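Local coordinates for aldehyde dehydrogenase family protein (Pseudomonas syringae pv. tomato, PDB 5IUV) that probably oxidises indole-3-acetaldehyde to the auxin indole-3-acetic acid with NAD+ as electron acceptor, contributing to the virulence of this plant-pathogenic bacterium, at residues W9-I18 / E99-L107; K271-D279 / F412-A422. One frame throughout, in Å; residues are numbered along the deposited sequence.

Interaction 1 of 2, residues W9-I18 / E99-L107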
loop_
_atom_site.group_PDB
_atom_site.type_symbol
_atom_site.label_atom_id
_atom_site.label_comp_id
_atom_site.label_asym_id
_atom_site.label_seq_id
_atom_site.Cartn_x
_atom_site.Cartn_y
_atom_site.Cartn_z
ATOM N N TRP A 9 -24.329 9.489 40.999
ATOM C CA TRP A 9 -23.235 8.536 40.859
ATOM C C TRP A 9 -22.982 7.792 42.162
ATOM O O TRP A 9 -22.645 6.606 42.154
ATOM C CB TRP A 9 -21.957 9.241 40.394
ATOM C CG TRP A 9 -21.971 9.636 38.946
ATOM C CD1 TRP A 9 -21.911 10.900 38.444
ATOM C CD2 TRP A 9 -22.039 8.757 37.814
ATOM N NE1 TRP A 9 -21.941 10.867 37.068
ATOM C CE2 TRP A 9 -22.018 9.561 36.658
ATOM C CE3 TRP A 9 -22.117 7.366 37.667
ATOM C CZ2 TRP A 9 -22.069 9.024 35.370
ATOM C CZ3 TRP A 9 -22.166 6.834 36.385
ATOM C CH2 TRP A 9 -22.141 7.661 35.256
ATOM N N GLU A 10 -23.150 8.483 43.286
ATOM C CA GLU A 10 -22.963 7.854 44.590
ATOM C C GLU A 10 -24.013 6.772 44.834
ATOM O O GLU A 10 -23.706 5.706 45.366
ATOM C CB GLU A 10 -23.001 8.904 45.703
ATOM C CG GLU A 10 -21.735 9.762 45.777
ATOM C CD GLU A 10 -21.878 10.939 46.729
ATOM O OE1 GLU A 10 -23.027 11.304 47.062
ATOM O OE2 GLU A 10 -20.843 11.502 47.142
ATOM N N GLN A 11 -25.250 7.046 44.435
ATOM C CA GLN A 11 -26.318 6.059 44.528
ATOM C C GLN A 11 -26.030 4.860 43.623
ATOM O O GLN A 11 -26.151 3.712 44.041
ATOM C CB GLN A 11 -27.658 6.694 44.162
ATOM C CG GLN A 11 -28.833 5.737 44.227
ATOM C CD GLN A 11 -30.113 6.381 43.752
ATOM O OE1 GLN A 11 -30.079 7.371 43.022
ATOM N NE2 GLN A 11 -31.250 5.831 44.167
ATOM N N ARG A 12 -25.633 5.128 42.386
ATOM C CA ARG A 12 -25.314 4.054 41.456
ATOM C C ARG A 12 -24.168 3.190 41.956
ATOM O O ARG A 12 -24.215 1.966 41.833
ATOM C CB ARG A 12 -24.985 4.620 40.078
ATOM C CG ARG A 12 -26.228 5.017 39.312
ATOM C CD ARG A 12 -25.900 5.848 38.095
ATOM N NE ARG A 12 -27.095 6.086 37.292
ATOM C CZ ARG A 12 -27.361 5.463 36.149
ATOM N NH1 ARG A 12 -26.509 4.568 35.664
ATOM N NH2 ARG A 12 -28.473 5.743 35.484
ATOM N N ALA A 13 -23.146 3.826 42.526
ATOM C CA ALA A 13 -21.995 3.093 43.052
ATOM C C ALA A 13 -22.428 2.121 44.147
ATOM O O ALA A 13 -21.972 0.978 44.197
ATOM C CB ALA A 13 -20.937 4.059 43.579
ATOM N N GLN A 14 -23.327 2.573 45.010
ATOM C CA GLN A 14 -23.862 1.728 46.067
ATOM C C GLN A 14 -24.713 0.588 45.497
ATOM O O GLN A 14 -24.792 -0.491 46.078
ATOM C CB GLN A 14 -24.687 2.572 47.047
ATOM C CG GLN A 14 -25.327 1.799 48.190
ATOM C CD GLN A 14 -24.326 1.344 49.238
ATOM O OE1 GLN A 14 -23.190 1.817 49.274
ATOM N NE2 GLN A 14 -24.751 0.426 50.106
ATOM N N ASN A 15 -25.343 0.821 44.351
ATOM C CA ASN A 15 -26.317 -0.136 43.844
ATOM C C ASN A 15 -25.747 -1.136 42.844
ATOM O O ASN A 15 -26.463 -2.020 42.375
ATOM C CB ASN A 15 -27.510 0.613 43.237
ATOM C CG ASN A 15 -28.417 1.200 44.308
ATOM O OD1 ASN A 15 -28.260 0.881 45.484
ATOM N ND2 ASN A 15 -29.366 2.051 43.913
ATOM N N LEU A 16 -24.457 -1.010 42.536
ATOM C CA LEU A 16 -23.786 -1.970 41.664
ATOM C C LEU A 16 -23.719 -3.355 42.287
ATOM O O LEU A 16 -23.442 -3.485 43.479
ATOM C CB LEU A 16 -22.357 -1.514 41.347
ATOM C CG LEU A 16 -22.154 -0.445 40.279
ATOM C CD1 LEU A 16 -20.695 -0.029 40.239
ATOM C CD2 LEU A 16 -22.596 -0.974 38.933
ATOM N N LYS A 17 -23.972 -4.387 41.486
ATOM C CA LYS A 17 -23.513 -5.723 41.847
ATOM C C LYS A 17 -22.294 -6.010 40.971
ATOM O O LYS A 17 -22.361 -5.929 39.740
ATOM C CB LYS A 17 -24.613 -6.783 41.674
ATOM C CG LYS A 17 -25.322 -6.793 40.322
ATOM C CD LYS A 17 -26.508 -7.762 40.336
ATOM C CE LYS A 17 -27.091 -7.976 38.946
ATOM N NZ LYS A 17 -27.732 -6.760 38.402
ATOM N N ILE A 18 -21.166 -6.301 41.608
ATOM C CA ILE A 18 -19.898 -6.368 40.894
ATOM C C ILE A 18 -19.417 -7.808 40.737
ATOM O O ILE A 18 -19.285 -8.550 41.718
ATOM C CB ILE A 18 -18.827 -5.520 41.610
ATOM C CG1 ILE A 18 -19.289 -4.059 41.690
ATOM C CG2 ILE A 18 -17.481 -5.624 40.893
ATOM C CD1 ILE A 18 -18.329 -3.143 42.432
ATOM N N GLU A 99 -22.371 3.734 31.304
ATOM C CA GLU A 99 -22.438 4.290 32.653
ATOM C C GLU A 99 -21.922 3.303 33.698
ATOM O O GLU A 99 -21.166 3.682 34.596
ATOM C CB GLU A 99 -23.866 4.724 32.983
ATOM C CG GLU A 99 -24.335 5.910 32.162
ATOM C CD GLU A 99 -25.765 6.321 32.473
ATOM O OE1 GLU A 99 -26.476 5.557 33.160
ATOM O OE2 GLU A 99 -26.177 7.412 32.029
ATOM N N GLU A 100 -22.321 2.043 33.574
ATOM C CA GLU A 100 -21.823 0.998 34.464
ATOM C C GLU A 100 -20.309 0.807 34.326
ATOM O O GLU A 100 -19.597 0.741 35.324
ATOM C CB GLU A 100 -22.531 -0.336 34.195
ATOM C CG GLU A 100 -22.009 -1.480 35.058
ATOM C CD GLU A 100 -22.638 -2.835 34.732
ATOM O OE1 GLU A 100 -23.503 -2.906 33.832
ATOM O OE2 GLU A 100 -22.262 -3.834 35.389
ATOM N N LEU A 101 -19.826 0.706 33.091
ATOM C CA LEU A 101 -18.408 0.493 32.838
ATOM C C LEU A 101 -17.559 1.670 33.324
ATOM O O LEU A 101 -16.479 1.472 33.892
ATOM C CB LEU A 101 -18.167 0.251 31.347
ATOM C CG LEU A 101 -18.682 -1.094 30.829
ATOM C CD1 LEU A 101 -18.604 -1.163 29.313
ATOM C CD2 LEU A 101 -17.884 -2.228 31.445
ATOM N N ALA A 102 -18.048 2.888 33.103
ATOM C CA ALA A 102 -17.339 4.085 33.542
ATOM C C ALA A 102 -17.261 4.119 35.062
ATOM O O ALA A 102 -16.229 4.482 35.641
ATOM C CB ALA A 102 -18.023 5.342 33.019
ATOM N N LEU A 103 -18.357 3.738 35.703
ATOM C CA LEU A 103 -18.421 3.738 37.154
ATOM C C LEU A 103 -17.468 2.688 37.732
ATOM O O LEU A 103 -16.759 2.951 38.702
ATOM C CB LEU A 103 -19.862 3.499 37.618
ATOM C CG LEU A 103 -20.161 3.608 39.110
ATOM C CD1 LEU A 103 -19.628 4.918 39.694
ATOM C CD2 LEU A 103 -21.658 3.498 39.335
ATOM N N LEU A 104 -17.441 1.505 37.125
ATOM C CA LEU A 104 -16.513 0.464 37.551
ATOM C C LEU A 104 -15.066 0.937 37.472
ATOM O O LEU A 104 -14.275 0.688 38.379
ATOM C CB LEU A 104 -16.688 -0.798 36.704
ATOM C CG LEU A 104 -17.954 -1.616 36.957
ATOM C CD1 LEU A 104 -18.094 -2.685 35.881
ATOM C CD2 LEU A 104 -17.935 -2.241 38.339
ATOM N N GLU A 105 -14.728 1.622 36.384
ATOM C CA GLU A 105 -13.370 2.110 36.173
ATOM C C GLU A 105 -12.984 3.125 37.241
ATOM O O GLU A 105 -11.906 3.045 37.847
ATOM C CB GLU A 105 -13.245 2.738 34.784
ATOM C CG GLU A 105 -11.842 2.728 34.222
ATOM C CD GLU A 105 -11.514 1.414 33.536
ATOM O OE1 GLU A 105 -11.603 0.354 34.196
ATOM O OE2 GLU A 105 -11.166 1.443 32.334
ATOM N N THR A 106 -13.882 4.076 37.481
ATOM C CA THR A 106 -13.649 5.104 38.483
ATOM C C THR A 106 -13.504 4.511 39.884
ATOM O O THR A 106 -12.583 4.863 40.616
ATOM C CB THR A 106 -14.782 6.146 38.466
ATOM O OG1 THR A 106 -14.619 6.981 37.313
ATOM C CG2 THR A 106 -14.760 7.018 39.728
ATOM N N LEU A 107 -14.406 3.609 40.256
ATOM C CA LEU A 107 -14.327 2.959 41.564
ATOM C C LEU A 107 -13.075 2.095 41.691
ATOM O O LEU A 107 -12.458 2.035 42.754
ATOM C CB LEU A 107 -15.577 2.109 41.818
ATOM C CG LEU A 107 -16.886 2.887 41.975
ATOM C CD1 LEU A 107 -18.069 1.936 42.032
ATOM C CD2 LEU A 107 -16.822 3.771 43.223
HETATM O O HOH W 1 -21.015 -4.241 37.764
#
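Leu103 presses its two methyls against the N-terminal helix and carries the apolar part of this contact. Its CG stands anti to the backbone N (chi1 -174°), and from there CD2 lies 3.6 Å from Arg12 CB and close to the backbone of Ala13, while CD1 lies 4.0 Å from Trp9 CE3. Leu16 and Leu107 meet tip to tip, CD1 to CD1 at 3.7 Å, and Ala13 CB packs on the same Leu107 methyl. Farther along, the side chains of Ile18 and Leu104 slide past each other in opposite directions, CG1 touching CD2.

The charged link is the pair Arg12 and Glu99. Extended from CG to NE, the Arg12 chain brings NH1 to 2.7 Å from Glu99 OE1, a salt bridge with guanidinium and carboxylate planes nearly perpendicular (86°). Glu99 O lies at the edge of the Trp9 indole, near its plane.

A water donates to Lys17 O and to Glu100 OE2, which also forms a salt bridge with Arg202.

This near-perpendicular helix-helix crossing (-86°, axes 10.6 Å apart) joins the N-terminal helix to helix 98-109, away from the annotated sites. Trp9 also meets Ile113 of helix 113-134, while Ile18, beyond the helix, reaches strand 47-52 and helix 198-210.

Interaction 2 of 2, residues K271-D279 / F412-A422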
loop_
_atom_site.group_PDB
_atom_site.type_symbol
_atom_site.label_atom_id
_atom_site.label_comp_id
_atom_site.label_asym_id
_atom_site.label_seq_id
_atom_site.Cartn_x
_atom_site.Cartn_y
_atom_site.Cartn_z
ATOM N N LYS A 271 9.287 9.138 29.266
ATOM C CA LYS A 271 9.654 10.371 29.954
ATOM C C LYS A 271 9.625 11.475 28.908
ATOM O O LYS A 271 10.657 12.026 28.533
ATOM C CB LYS A 271 11.032 10.269 30.610
ATOM C CG LYS A 271 11.324 11.385 31.616
ATOM C CD LYS A 271 10.589 11.165 32.943
ATOM C CE LYS A 271 10.699 12.393 33.852
ATOM N NZ LYS A 271 9.929 12.245 35.128
ATOM N N SER A 272 8.421 11.779 28.440
ATOM C CA SER A 272 8.236 12.549 27.223
ATOM C C SER A 272 8.546 14.036 27.377
ATOM O O SER A 272 8.025 14.696 28.272
ATOM C CB SER A 272 6.801 12.361 26.734
ATOM O OG SER A 272 6.525 10.981 26.568
ATOM N N PRO A 273 9.395 14.569 26.484
ATOM C CA PRO A 273 9.750 15.990 26.484
ATOM C C PRO A 273 8.757 16.846 25.704
ATOM O O PRO A 273 8.395 16.521 24.576
ATOM C CB PRO A 273 11.120 16.003 25.809
ATOM C CG PRO A 273 11.051 14.855 24.850
ATOM C CD PRO A 273 10.193 13.803 25.512
ATOM N N ASN A 274 8.326 17.933 26.328
ATOM C CA ASN A 274 7.403 18.894 25.736
ATOM C C ASN A 274 8.164 20.187 25.452
ATOM O O ASN A 274 8.368 20.998 26.355
ATOM C CB ASN A 274 6.229 19.136 26.692
ATOM C CG ASN A 274 5.123 19.972 26.082
ATOM O OD1 ASN A 274 5.122 20.260 24.883
ATOM N ND2 ASN A 274 4.153 20.348 26.909
ATOM N N ILE A 275 8.607 20.361 24.208
ATOM C CA ILE A 275 9.507 21.461 23.856
ATOM C C ILE A 275 8.777 22.704 23.359
ATOM O O ILE A 275 8.134 22.691 22.306
ATOM C CB ILE A 275 10.512 21.030 22.770
ATOM C CG1 ILE A 275 11.235 19.750 23.195
ATOM C CG2 ILE A 275 11.513 22.144 22.497
ATOM C CD1 ILE A 275 12.013 19.107 22.065
ATOM N N VAL A 276 8.905 23.788 24.115
ATOM C CA VAL A 276 8.218 25.028 23.796
ATOM C C VAL A 276 9.218 26.086 23.351
ATOM O O VAL A 276 10.033 26.562 24.145
ATOM C CB VAL A 276 7.411 25.547 25.000
ATOM C CG1 VAL A 276 6.630 26.797 24.618
ATOM C CG2 VAL A 276 6.471 24.460 25.515
ATOM N N PHE A 277 9.162 26.434 22.071
ATOM C CA PHE A 277 10.036 27.459 21.511
ATOM C C PHE A 277 9.436 28.839 21.701
ATOM O O PHE A 277 8.220 28.985 21.831
ATOM C CB PHE A 277 10.286 27.212 20.024
ATOM C CG PHE A 277 11.263 26.114 19.746
ATOM C CD1 PHE A 277 12.629 26.352 19.796
ATOM C CD2 PHE A 277 10.821 24.843 19.415
ATOM C CE1 PHE A 277 13.534 25.340 19.529
ATOM C CE2 PHE A 277 11.720 23.829 19.143
ATOM C CZ PHE A 277 13.079 24.078 19.204
ATOM N N ALA A 278 10.301 29.849 21.701
ATOM C CA ALA A 278 9.883 31.232 21.865
ATOM C C ALA A 278 8.866 31.641 20.803
ATOM O O ALA A 278 8.003 32.478 21.060
ATOM C CB ALA A 278 11.098 32.161 21.820
ATOM N N ASP A 279 8.960 31.056 19.615
ATOM C CA ASP A 279 8.049 31.442 18.538
ATOM C C ASP A 279 6.851 30.500 18.386
ATOM O O ASP A 279 6.299 30.373 17.296
ATOM C CB ASP A 279 8.807 31.549 17.209
ATOM C CG ASP A 279 9.270 30.202 16.672
ATOM O OD1 ASP A 279 9.291 29.202 17.417
ATOM O OD2 ASP A 279 9.636 30.151 15.481
ATOM N N PHE A 412 16.575 25.723 27.634
ATOM C CA PHE A 412 17.566 25.585 26.564
ATOM C C PHE A 412 17.658 26.907 25.812
ATOM O O PHE A 412 16.778 27.763 25.959
ATOM C CB PHE A 412 17.194 24.449 25.605
ATOM C CG PHE A 412 15.916 24.692 24.839
ATOM C CD1 PHE A 412 15.925 25.389 23.637
ATOM C CD2 PHE A 412 14.707 24.224 25.320
ATOM C CE1 PHE A 412 14.748 25.618 22.940
ATOM C CE2 PHE A 412 13.529 24.449 24.622
ATOM C CZ PHE A 412 13.552 25.144 23.438
ATOM N N ASP A 413 18.700 27.075 24.998
ATOM C CA ASP A 413 18.879 28.320 24.245
ATOM C C ASP A 413 18.981 28.135 22.729
ATOM O O ASP A 413 18.910 29.113 21.981
ATOM C CB ASP A 413 20.120 29.072 24.743
ATOM C CG ASP A 413 21.378 28.226 24.705
ATOM O OD1 ASP A 413 21.398 27.185 24.012
ATOM O OD2 ASP A 413 22.359 28.609 25.377
ATOM N N THR A 414 19.184 26.896 22.287
ATOM C CA THR A 414 19.222 26.575 20.860
ATOM C C THR A 414 18.382 25.338 20.568
ATOM O O THR A 414 18.175 24.502 21.448
ATOM C CB THR A 414 20.655 26.307 20.352
ATOM O OG1 THR A 414 21.131 25.077 20.909
ATOM C CG2 THR A 414 21.605 27.444 20.725
ATOM N N ALA A 415 17.912 25.214 19.329
ATOM C CA ALA A 415 17.150 24.039 18.918
ATOM C C ALA A 415 17.978 22.769 19.110
ATOM O O ALA A 415 17.476 21.740 19.566
ATOM C CB ALA A 415 16.704 24.173 17.469
ATOM N N GLU A 416 19.259 22.862 18.774
ATOM C CA GLU A 416 20.166 21.727 18.863
ATOM C C GLU A 416 20.264 21.201 20.298
ATOM O O GLU A 416 20.280 19.992 20.522
ATOM C CB GLU A 416 21.552 22.118 18.338
ATOM C CG GLU A 416 21.601 22.417 16.832
ATOM C CD GLU A 416 20.822 23.672 16.424
ATOM O OE1 GLU A 416 20.722 24.618 17.237
ATOM O OE2 GLU A 416 20.299 23.707 15.287
ATOM N N GLU A 417 20.310 22.111 21.267
ATOM C CA GLU A 417 20.365 21.707 22.670
ATOM C C GLU A 417 19.032 21.092 23.105
ATOM O O GLU A 417 19.004 20.126 23.865
ATOM C CB GLU A 417 20.719 22.897 23.571
ATOM C CG GLU A 417 20.976 22.496 25.021
ATOM C CD GLU A 417 21.081 23.680 25.971
ATOM O OE1 GLU A 417 20.887 24.835 25.528
ATOM O OE2 GLU A 417 21.352 23.447 27.170
ATOM N N ALA A 418 17.933 21.654 22.615
ATOM C CA ALA A 418 16.604 21.137 22.924
ATOM C C ALA A 418 16.493 19.676 22.501
ATOM O O ALA A 418 16.005 18.837 23.252
ATOM C CB ALA A 418 15.534 21.975 22.243
ATOM N N ILE A 419 16.973 19.382 21.299
ATOM C CA ILE A 419 16.956 18.027 20.767
ATOM C C ILE A 419 17.862 17.094 21.578
ATOM O O ILE A 419 17.477 15.970 21.896
ATOM C CB ILE A 419 17.370 18.027 19.277
ATOM C CG1 ILE A 419 16.286 18.727 18.444
ATOM C CG2 ILE A 419 17.597 16.603 18.767
ATOM C CD1 ILE A 419 16.742 19.186 17.057
ATOM N N GLN A 420 19.056 17.567 21.922
ATOM C CA GLN A 420 19.991 16.764 22.710
ATOM C C GLN A 420 19.385 16.389 24.061
ATOM O O GLN A 420 19.443 15.230 24.473
ATOM C CB GLN A 420 21.311 17.517 22.915
ATOM C CG GLN A 420 22.488 16.639 23.363
ATOM C CD GLN A 420 22.452 16.272 24.846
ATOM O OE1 GLN A 420 21.994 17.054 25.685
ATOM N NE2 GLN A 420 22.939 15.078 25.173
ATOM N N ILE A 421 18.808 17.370 24.747
ATOM C CA ILE A 421 18.197 17.118 26.045
ATOM C C ILE A 421 17.010 16.176 25.901
ATOM O O ILE A 421 16.858 15.232 26.671
ATOM C CB ILE A 421 17.733 18.422 26.718
ATOM C CG1 ILE A 421 18.945 19.263 27.113
ATOM C CG2 ILE A 421 16.887 18.117 27.955
ATOM C CD1 ILE A 421 18.602 20.685 27.462
ATOM N N ALA A 422 16.181 16.434 24.895
ATOM C CA ALA A 422 14.977 15.655 24.670
ATOM C C ALA A 422 15.300 14.187 24.388
ATOM O O ALA A 422 14.584 13.292 24.836
ATOM C CB ALA A 422 14.172 16.256 23.520
#
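Phe412 and Phe277 form an offset edge-to-face pair, in which the edge of Phe412 is directed at the face of Phe277. Their planes stand 75° apart and their centroids 5.3 Å, with the closest approach, Phe277 CE1 to Phe412 CE1, at 3.6 Å. Phe412 CZ sits above the Phe277 plane but displaced toward the rim of that ring.

Each ring has a second neighbour. At the edge of Phe277, in its plane, lies Ala415 CA, so the first turn of the helix abuts this ring from the side. One face of Phe412 is covered by its own segment: Ala418 CB lies 3.6 Å above the plane, over the ring centre. With CG placed between the backbone N and the carbonyl carbon (chi1 65°), the Phe412 ring reaches back over the helix that follows it.

Ile275 crosses Phe412 at about a right angle. Its CG2 branch touches Phe412 CE2 at 3.7 Å and also meets Ala418 CB, whereas its other branch carries CD1 to 3.9 Å from Ala422 CB. Pro273 completes the row, its CG 3.7 Å from the same Ala422 methyl. Ala415, Ala418 and Ala422 thus present small surfaces to the larger side chains of the strand segment.

The helix start is secured locally by Thr414, the N-cap residue, whose OG1 accepts from Glu417 N at 3.1 Å.

Helix segment 415-422 runs nearly antiparallel (170°) to strand 273-276, which lies between parallel strands 307-311 and 430-434. A helix laid on a largely parallel sheet is consistent with the alpha/beta catalytic domain of aldehyde dehydrogenases. Helix 312-326 meets Val276, which points away from helix 415-423. Arg307 hydrogen-bonds Ile421 O, Ala422 O and Lys271 O, tying the end of the helix segment to the start of the strand segment.

Overall arrangement
From the N terminus, interaction 1 comes first along the sequence, bringing residues 9-18 together with 99-107 across a loop of 80 residues that holds both strands and helices. Interaction 2 opens much later and closes a larger loop, 132 residues, between 271-279 and 412-422. The loops lie in series, neither nested nor crossed. The centres of interactions 1 and 2 are about 43 Å apart, on opposite sides of the chain's centre. Between the nearest atoms of interactions 1 and 2 the gap is about 21 Å. Interaction 1 joins helix to helix at the N-terminal end; interaction 2 fastens a helix to the sheet containing strand 273-276.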